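Local coordinates for protein 1d10 (Caenorhabditis elegans, PDB 1T9F) that is of unknown function but carries three MIR repeats in a beta-trefoil fold, as in the related SDF2-like proteins, at residues L143-Q148 and R158-T163; H87-T92 and H99-A104. All blocks are in the same frame, centred on the assembly; numbering follows the deposited sequence.

Interaction 1. Residues L143-Q148 and R158-T163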
ATOM      1  N   LEU A 143      -4.496   5.586   2.216  1.00 19.19           N
ATOM      2  CA  LEU A 143      -4.168   4.260   2.735  1.00 18.10           C
ATOM      3  C   LEU A 143      -3.862   4.521   4.206  1.00 13.12           C
ATOM      4  O   LEU A 143      -2.977   5.317   4.513  1.00 15.98           O
ATOM      5  CB  LEU A 143      -2.925   3.711   2.025  1.00 10.84           C
ATOM      6  CG  LEU A 143      -2.418   2.343   2.487  1.00 11.79           C
ATOM      7  CD1 LEU A 143      -3.422   1.272   2.101  1.00 13.94           C
ATOM      8  CD2 LEU A 143      -1.066   2.067   1.844  1.00 13.26           C
ATOM      9  N   SER A 144      -4.590   3.872   5.112  1.00 17.70           N
ATOM     10  CA  SER A 144      -4.368   4.116   6.537  1.00 19.54           C
ATOM     11  C   SER A 144      -4.651   2.921   7.425  1.00 18.67           C
ATOM     12  O   SER A 144      -5.439   2.044   7.073  1.00 20.90           O
ATOM     13  CB  SER A 144      -5.265   5.263   7.026  1.00 20.70           C
ATOM     14  OG  SER A 144      -5.211   6.394   6.176  1.00 24.20           O
ATOM     15  N   LEU A 145      -3.994   2.891   8.579  1.00 21.67           N
ATOM     16  CA  LEU A 145      -4.253   1.839   9.549  1.00 19.45           C
ATOM     17  C   LEU A 145      -5.481   2.376  10.288  1.00 24.69           C
ATOM     18  O   LEU A 145      -5.489   3.530  10.735  1.00 29.08           O
ATOM     19  CB  LEU A 145      -3.079   1.683  10.520  1.00 20.89           C
ATOM     20  CG  LEU A 145      -1.763   1.173   9.922  1.00 22.75           C
ATOM     21  CD1 LEU A 145      -0.768   0.880  11.041  1.00 18.25           C
ATOM     22  CD2 LEU A 145      -2.030  -0.089   9.113  1.00 24.82           C
ATOM     23  N   SER A 146      -6.523   1.561  10.382  1.00 23.87           N
ATOM     24  CA  SER A 146      -7.755   1.963  11.054  1.00 28.68           C
ATOM     25  C   SER A 146      -7.550   2.052  12.556  1.00 32.54           C
ATOM     26  O   SER A 146      -8.292   2.741  13.251  1.00 33.83           O
ATOM     27  CB  SER A 146      -8.863   0.951  10.776  1.00 22.88           C
ATOM     28  OG  SER A 146      -8.584  -0.265  11.442  1.00 23.79           O
ATOM     29  N   GLY A 147      -6.538   1.345  13.052  1.00 34.31           N
ATOM     30  CA  GLY A 147      -6.263   1.343  14.477  1.00 34.98           C
ATOM     31  C   GLY A 147      -6.815   0.072  15.092  1.00 36.96           C
ATOM     32  O   GLY A 147      -6.614  -0.211  16.271  1.00 37.58           O
ATOM     33  N   GLN A 148      -7.526  -0.699  14.277  1.00 38.43           N
ATOM     34  CA  GLN A 148      -8.099  -1.958  14.722  1.00 34.20           C
ATOM     35  C   GLN A 148      -7.132  -3.087  14.411  1.00 33.80           C
ATOM     36  O   GLN A 148      -6.286  -2.966  13.526  1.00 33.53           O
ATOM     37  CB  GLN A 148      -9.427  -2.217  14.009  1.00 41.70           C
ATOM     38  CG  GLN A 148     -10.547  -1.298  14.450  1.00 39.98           C
ATOM     39  CD  GLN A 148     -10.825  -1.426  15.932  1.00 44.06           C
ATOM     40  OE1 GLN A 148     -11.153  -2.507  16.422  1.00 41.63           O
ATOM     41  NE2 GLN A 148     -10.686  -0.324  16.658  1.00 42.38           N
ATOM     42  N   ARG A 158      -2.719  -5.602  12.002  1.00 20.95           N
ATOM     43  CA  ARG A 158      -3.519  -4.380  11.941  1.00 23.16           C
ATOM     44  C   ARG A 158      -4.380  -4.238  10.690  1.00 22.67           C
ATOM     45  O   ARG A 158      -3.965  -4.610   9.589  1.00 19.49           O
ATOM     46  CB  ARG A 158      -2.617  -3.150  12.076  1.00 25.76           C
ATOM     47  CG  ARG A 158      -1.913  -3.017  13.426  1.00 22.12           C
ATOM     48  CD  ARG A 158      -0.726  -3.954  13.541  1.00 24.32           C
ATOM     49  NE  ARG A 158       0.222  -3.527  14.570  1.00 28.43           N
ATOM     50  CZ  ARG A 158       0.096  -3.775  15.869  1.00 40.37           C
ATOM     51  NH1 ARG A 158      -0.945  -4.459  16.322  1.00 41.82           N
ATOM     52  NH2 ARG A 158       1.017  -3.336  16.722  1.00 39.87           N
ATOM     53  N   GLU A 159      -5.585  -3.697  10.871  1.00 17.81           N
ATOM     54  CA  GLU A 159      -6.498  -3.490   9.753  1.00 24.64           C
ATOM     55  C   GLU A 159      -6.025  -2.297   8.927  1.00 19.11           C
ATOM     56  O   GLU A 159      -5.698  -1.242   9.473  1.00 21.73           O
ATOM     57  CB  GLU A 159      -7.930  -3.227  10.249  1.00 28.23           C
ATOM     58  CG  GLU A 159      -8.910  -2.872   9.129  1.00 28.48           C
ATOM     59  CD  GLU A 159     -10.268  -2.393   9.641  1.00 37.76           C
ATOM     60  OE1 GLU A 159     -10.304  -1.685  10.670  1.00 25.51           O
ATOM     61  OE2 GLU A 159     -11.295  -2.712   9.002  1.00 29.77           O
ATOM     62  N   VAL A 160      -5.974  -2.492   7.614  1.00 22.11           N
ATOM     63  CA  VAL A 160      -5.573  -1.459   6.670  1.00 16.88           C
ATOM     64  C   VAL A 160      -6.846  -1.054   5.917  1.00 16.94           C
ATOM     65  O   VAL A 160      -7.584  -1.913   5.413  1.00 21.65           O
ATOM     66  CB  VAL A 160      -4.536  -1.997   5.661  1.00 20.80           C
ATOM     67  CG1 VAL A 160      -4.267  -0.949   4.586  1.00 19.35           C
ATOM     68  CG2 VAL A 160      -3.237  -2.361   6.376  1.00 14.44           C
ATOM     69  N   VAL A 161      -7.110   0.243   5.841  1.00 19.97           N
ATOM     70  CA  VAL A 161      -8.314   0.712   5.167  1.00 24.10           C
ATOM     71  C   VAL A 161      -8.106   2.028   4.429  1.00 26.36           C
ATOM     72  O   VAL A 161      -7.014   2.597   4.431  1.00 21.67           O
ATOM     73  CB  VAL A 161      -9.471   0.937   6.164  1.00 23.18           C
ATOM     74  CG1 VAL A 161      -9.719  -0.318   6.989  1.00 25.66           C
ATOM     75  CG2 VAL A 161      -9.149   2.118   7.064  1.00 23.75           C
ATOM     76  N   GLY A 162      -9.185   2.503   3.812  1.00 26.58           N
ATOM     77  CA  GLY A 162      -9.145   3.752   3.078  1.00 26.55           C
ATOM     78  C   GLY A 162      -9.958   4.778   3.844  1.00 24.92           C
ATOM     79  O   GLY A 162     -11.156   4.599   4.048  1.00 29.10           O
ATOM     80  N   THR A 163      -9.305   5.844   4.285  1.00 24.48           N
ATOM     81  CA  THR A 163      -9.995   6.877   5.035  1.00 30.93           C
ATOM     82  C   THR A 163     -10.244   8.109   4.176  1.00 31.83           C
ATOM     83  O   THR A 163      -9.403   8.483   3.358  1.00 32.83           O
ATOM     84  CB  THR A 163      -9.179   7.281   6.274  1.00 30.72           C
ATOM     85  OG1 THR A 163      -7.885   7.737   5.867  1.00 27.58           O
ATOM     86  CG2 THR A 163      -9.017   6.087   7.209  1.00 25.39           C
TER
HETATM   87  O   HOH W   1      -5.201  -0.892  12.202  1.00 28.86           O

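Interaction 2. Residues H87-T92 and H99-A104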
ATOM      1  N   HIS A  87      -5.263  -2.652  -3.913  1.00 17.70           N
ATOM      2  CA  HIS A  87      -6.493  -2.204  -4.553  1.00 24.95           C
ATOM      3  C   HIS A  87      -7.506  -1.583  -3.606  1.00 22.73           C
ATOM      4  O   HIS A  87      -7.532  -1.886  -2.412  1.00 22.46           O
ATOM      5  CB  HIS A  87      -7.134  -3.427  -5.218  1.00 20.61           C
ATOM      6  CG  HIS A  87      -8.255  -3.113  -6.157  1.00 20.55           C
ATOM      7  ND1 HIS A  87      -8.055  -2.888  -7.503  1.00 22.75           N
ATOM      8  CD2 HIS A  87      -9.595  -3.063  -5.961  1.00 29.16           C
ATOM      9  CE1 HIS A  87      -9.224  -2.721  -8.097  1.00 23.47           C
ATOM     10  NE2 HIS A  87     -10.174  -2.823  -7.185  1.00 22.42           N
ATOM     11  N   SER A  88      -8.330  -0.690  -4.144  1.00 23.14           N
ATOM     12  CA  SER A  88      -9.391  -0.099  -3.350  1.00 21.91           C
ATOM     13  C   SER A  88     -10.628   0.081  -4.211  1.00 27.58           C
ATOM     14  O   SER A  88     -10.571  -0.006  -5.442  1.00 20.45           O
ATOM     15  CB  SER A  88      -8.985   1.226  -2.729  1.00 21.58           C
ATOM     16  OG  SER A  88      -9.755   1.414  -1.547  1.00 20.62           O
ATOM     17  N   HIS A  89     -11.749   0.334  -3.555  1.00 31.87           N
ATOM     18  CA  HIS A  89     -13.016   0.452  -4.252  1.00 33.03           C
ATOM     19  C   HIS A  89     -14.111   0.821  -3.269  1.00 33.58           C
ATOM     20  O   HIS A  89     -13.839   1.076  -2.095  1.00 29.61           O
ATOM     21  CB  HIS A  89     -13.325  -0.887  -4.918  1.00 30.72           C
ATOM     22  CG  HIS A  89     -12.901  -2.072  -4.104  1.00 28.32           C
ATOM     23  ND1 HIS A  89     -12.789  -3.338  -4.635  1.00 27.84           N
ATOM     24  CD2 HIS A  89     -12.561  -2.182  -2.797  1.00 29.18           C
ATOM     25  CE1 HIS A  89     -12.398  -4.176  -3.691  1.00 32.72           C
ATOM     26  NE2 HIS A  89     -12.251  -3.499  -2.566  1.00 22.60           N
ATOM     27  N   HIS A  90     -15.351   0.841  -3.750  1.00 39.24           N
ATOM     28  CA  HIS A  90     -16.481   1.204  -2.912  1.00 43.99           C
ATOM     29  C   HIS A  90     -17.089   0.092  -2.065  1.00 41.96           C
ATOM     30  O   HIS A  90     -18.285  -0.176  -2.147  1.00 44.14           O
ATOM     31  CB  HIS A  90     -17.581   1.850  -3.761  1.00 49.87           C
ATOM     32  CG  HIS A  90     -17.320   3.286  -4.090  1.00 61.18           C
ATOM     33  ND1 HIS A  90     -17.026   4.227  -3.127  1.00 65.80           N
ATOM     34  CD2 HIS A  90     -17.332   3.948  -5.272  1.00 68.17           C
ATOM     35  CE1 HIS A  90     -16.868   5.407  -3.700  1.00 66.87           C
ATOM     36  NE2 HIS A  90     -17.050   5.266  -5.001  1.00 68.33           N
ATOM     37  N   PHE A  91     -16.263  -0.562  -1.261  1.00 36.73           N
ATOM     38  CA  PHE A  91     -16.751  -1.597  -0.364  1.00 38.47           C
ATOM     39  C   PHE A  91     -16.387  -1.126   1.036  1.00 34.69           C
ATOM     40  O   PHE A  91     -15.481  -0.312   1.204  1.00 39.03           O
ATOM     41  CB  PHE A  91     -16.104  -2.958  -0.659  1.00 37.20           C
ATOM     42  CG  PHE A  91     -16.545  -3.577  -1.959  1.00 36.66           C
ATOM     43  CD1 PHE A  91     -15.861  -3.316  -3.139  1.00 38.68           C
ATOM     44  CD2 PHE A  91     -17.654  -4.417  -2.002  1.00 40.00           C
ATOM     45  CE1 PHE A  91     -16.274  -3.885  -4.351  1.00 49.27           C
ATOM     46  CE2 PHE A  91     -18.076  -4.990  -3.203  1.00 42.84           C
ATOM     47  CZ  PHE A  91     -17.384  -4.723  -4.382  1.00 47.93           C
ATOM     48  N   THR A  92     -17.092  -1.626   2.041  1.00 40.91           N
ATOM     49  CA  THR A  92     -16.830  -1.216   3.414  1.00 38.98           C
ATOM     50  C   THR A  92     -15.715  -2.059   4.031  1.00 38.77           C
ATOM     51  O   THR A  92     -15.622  -3.261   3.774  1.00 40.14           O
ATOM     52  CB  THR A  92     -18.110  -1.340   4.266  1.00 41.08           C
ATOM     53  OG1 THR A  92     -17.951  -0.604   5.484  1.00 52.27           O
ATOM     54  CG2 THR A  92     -18.391  -2.798   4.594  1.00 43.62           C
ATOM     55  N   HIS A  99     -15.081   2.983   7.265  1.00 35.91           N
ATOM     56  CA  HIS A  99     -14.016   3.112   6.293  1.00 31.16           C
ATOM     57  C   HIS A  99     -14.143   2.219   5.074  1.00 35.68           C
ATOM     58  O   HIS A  99     -14.919   1.260   5.048  1.00 37.44           O
ATOM     59  CB  HIS A  99     -12.659   2.903   6.970  1.00 34.15           C
ATOM     60  CG  HIS A  99     -12.312   3.981   7.950  1.00 30.13           C
ATOM     61  ND1 HIS A  99     -12.489   5.320   7.672  1.00 34.64           N
ATOM     62  CD2 HIS A  99     -11.787   3.923   9.196  1.00 30.49           C
ATOM     63  CE1 HIS A  99     -12.087   6.041   8.702  1.00 34.06           C
ATOM     64  NE2 HIS A  99     -11.656   5.217   9.641  1.00 36.14           N
ATOM     65  N   GLN A 100     -13.358   2.566   4.063  1.00 32.92           N
ATOM     66  CA  GLN A 100     -13.329   1.872   2.790  1.00 29.72           C
ATOM     67  C   GLN A 100     -12.351   0.699   2.842  1.00 32.33           C
ATOM     68  O   GLN A 100     -11.302   0.778   3.485  1.00 26.83           O
ATOM     69  CB  GLN A 100     -12.921   2.879   1.720  1.00 33.59           C
ATOM     70  CG  GLN A 100     -12.923   2.394   0.293  1.00 35.49           C
ATOM     71  CD  GLN A 100     -12.647   3.535  -0.663  1.00 44.06           C
ATOM     72  OE1 GLN A 100     -13.486   4.422  -0.844  1.00 45.61           O
ATOM     73  NE2 GLN A 100     -11.462   3.537  -1.262  1.00 27.33           N
ATOM     74  N   GLU A 101     -12.709  -0.385   2.163  1.00 27.21           N
ATOM     75  CA  GLU A 101     -11.894  -1.594   2.121  1.00 31.98           C
ATOM     76  C   GLU A 101     -10.661  -1.428   1.241  1.00 33.12           C
ATOM     77  O   GLU A 101     -10.697  -0.743   0.218  1.00 27.43           O
ATOM     78  CB  GLU A 101     -12.721  -2.766   1.578  1.00 26.34           C
ATOM     79  CG  GLU A 101     -12.053  -4.132   1.677  1.00 26.41           C
ATOM     80  CD  GLU A 101     -12.688  -5.169   0.751  1.00 37.34           C
ATOM     81  OE1 GLU A 101     -12.309  -5.224  -0.441  1.00 34.01           O
ATOM     82  OE2 GLU A 101     -13.573  -5.923   1.208  1.00 34.00           O
ATOM     83  N   VAL A 102      -9.569  -2.061   1.657  1.00 28.68           N
ATOM     84  CA  VAL A 102      -8.331  -2.043   0.895  1.00 18.26           C
ATOM     85  C   VAL A 102      -7.985  -3.515   0.708  1.00 15.73           C
ATOM     86  O   VAL A 102      -7.920  -4.266   1.670  1.00 22.39           O
ATOM     87  CB  VAL A 102      -7.205  -1.308   1.648  1.00 22.34           C
ATOM     88  CG1 VAL A 102      -5.876  -1.527   0.936  1.00 16.48           C
ATOM     89  CG2 VAL A 102      -7.516   0.185   1.700  1.00 26.65           C
ATOM     90  N   SER A 103      -7.770  -3.930  -0.531  1.00 17.73           N
ATOM     91  CA  SER A 103      -7.488  -5.334  -0.804  1.00 16.30           C
ATOM     92  C   SER A 103      -6.304  -5.527  -1.731  1.00 19.39           C
ATOM     93  O   SER A 103      -5.705  -4.560  -2.201  1.00 18.32           O
ATOM     94  CB  SER A 103      -8.730  -5.972  -1.431  1.00 19.03           C
ATOM     95  OG  SER A 103      -9.070  -5.299  -2.640  1.00 21.56           O
ATOM     96  N   ALA A 104      -5.960  -6.790  -1.967  1.00 16.70           N
ATOM     97  CA  ALA A 104      -4.883  -7.162  -2.878  1.00 16.07           C
ATOM     98  C   ALA A 104      -5.675  -7.821  -4.008  1.00 26.23           C
ATOM     99  O   ALA A 104      -6.268  -8.886  -3.822  1.00 20.74           O
ATOM    100  CB  ALA A 104      -3.951  -8.158  -2.225  1.00 20.94           C
TER
HETATM  101  O   HOH W   2     -14.214  -5.735   3.563  1.00 31.60           O

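Interaction 1. Residues L143-Q148 and R158-T163
Leu-143 and Leu-145 share one face of the strand pair with Val-160. Each leucine slants across the valine and uses a different branch. CD1 of Leu-143 presses on CG1 of Val-160 at 3.4 Å, tighter than usual for two carbons. CG of Leu-143 stands anti to the backbone N (chi1 178°), and this brings the branch back over the partner strand. CD2 of Leu-145 meets the other methyl, CG2 of Val-160, at 3.8 Å. Val-160 thus has one leucine for each methyl, and Val-40 and Val-102 extend this apolar layer.

Ser-144 and Val-161 point to the other face. Their backbones pair through two bonds, Val-161 N to Ser-144 O (2.7 Å) and Ser-144 N to Val-161 O (2.8 Å). The hydroxyl OG of Ser-144 lies 3.0 Å from OG1 of Thr-163. Ser-170 also bonds that serine, and Thr-163 OG1 bonds Ser-165 O.

At the far end Glu-159 runs out extended toward Ser-146. Its OE1 meets OG of Ser-146, a bond modelled so short that its length is doubtful. OG sits between its own backbone N and carbonyl carbon (chi1 70°). There it also accepts from Gln-148 N at 3.1 Å, which makes an ST turn. Gln-148 and Glu-159 lie side by side and point the same way, with amide and carboxylate planes 79° apart. The carboxylate has two further partners: Ser-96 OG bonds OE1 and Leu-95 N bonds OE2. Gln-148 O accepts from Glu-159 N at 2.8 Å. At the corner made by Gly-147, one water accepts from Gly-147 N and donates to Gln-148 O and Glu-159 O. The two strands form an antiparallel hairpin of the third MIR repeat, of the kind found in the hairpin triplet of a beta-trefoil.

Interaction 2. Residues H87-T92 and H99-A104
His-89 reaches Glu-101 through its ring nitrogen NE2, which donates to OE1 at 2.7 Å. The nitrogen comes from above the carboxylate plane, and ring and carboxylate are turned 61° apart. CB of His-89 leads away from the partner strand. CG lies between the backbone N and the carbonyl carbon (chi1 37°), and this swings the ring back. Ser-88 makes a second polar link. Its OG receives Gln-100 NE2 at 2.7 Å, nearly in the amide plane, and donates to Glu-101 O at 2.9 Å.

The His-89 ring is held from two sides. His-87 CD2 lies over one face, toward the rim. Phe-91 CD1 lies 3.3 Å above the opposite face, over its centre, with the Phe-91 ring edge-on. Backbone bonds tie both neighbouring residues to the partner strand: Ser-103 N donates to His-87 O (2.8 Å), and Glu-101 N donates to Phe-91 O (2.9 Å). Between them the chain makes an inverse gamma turn centred on His-90.

Further out, Ser-35 also bonds Glu-101 OE1, and a water connects OE2 with Thr-92 O. Asp-115 bonds His-87 ND1, and Thr-139 bonds Gln-100 NE2. The pair is the hairpin of strands 85-89 and 100-105. Strand 100-105 also pairs with strands 38-43 and 158-163, where Val-102 packs on Val-160.

Overall arrangement
Interaction 2 comes first along the chain and closes before interaction 1 opens. They lie in different MIR repeats, the second and the third. Their centres are about 10 Å apart. Strands 100-105 and 158-163 are neighbours in one antiparallel sheet, so the two hairpins touch directly. Gly-162 N probably donates to Gln-100 O at 2.8 Å, and Thr-163 packs on His-99. Strand 38-43, from the hairpin with 23-27, pairs with both of these strands. Three hairpins therefore meet round a common centre, as in the triplet that caps one end of the six-stranded barrel in a beta-trefoil. This pseudo-threefold plan joins the repeats into one compact unit.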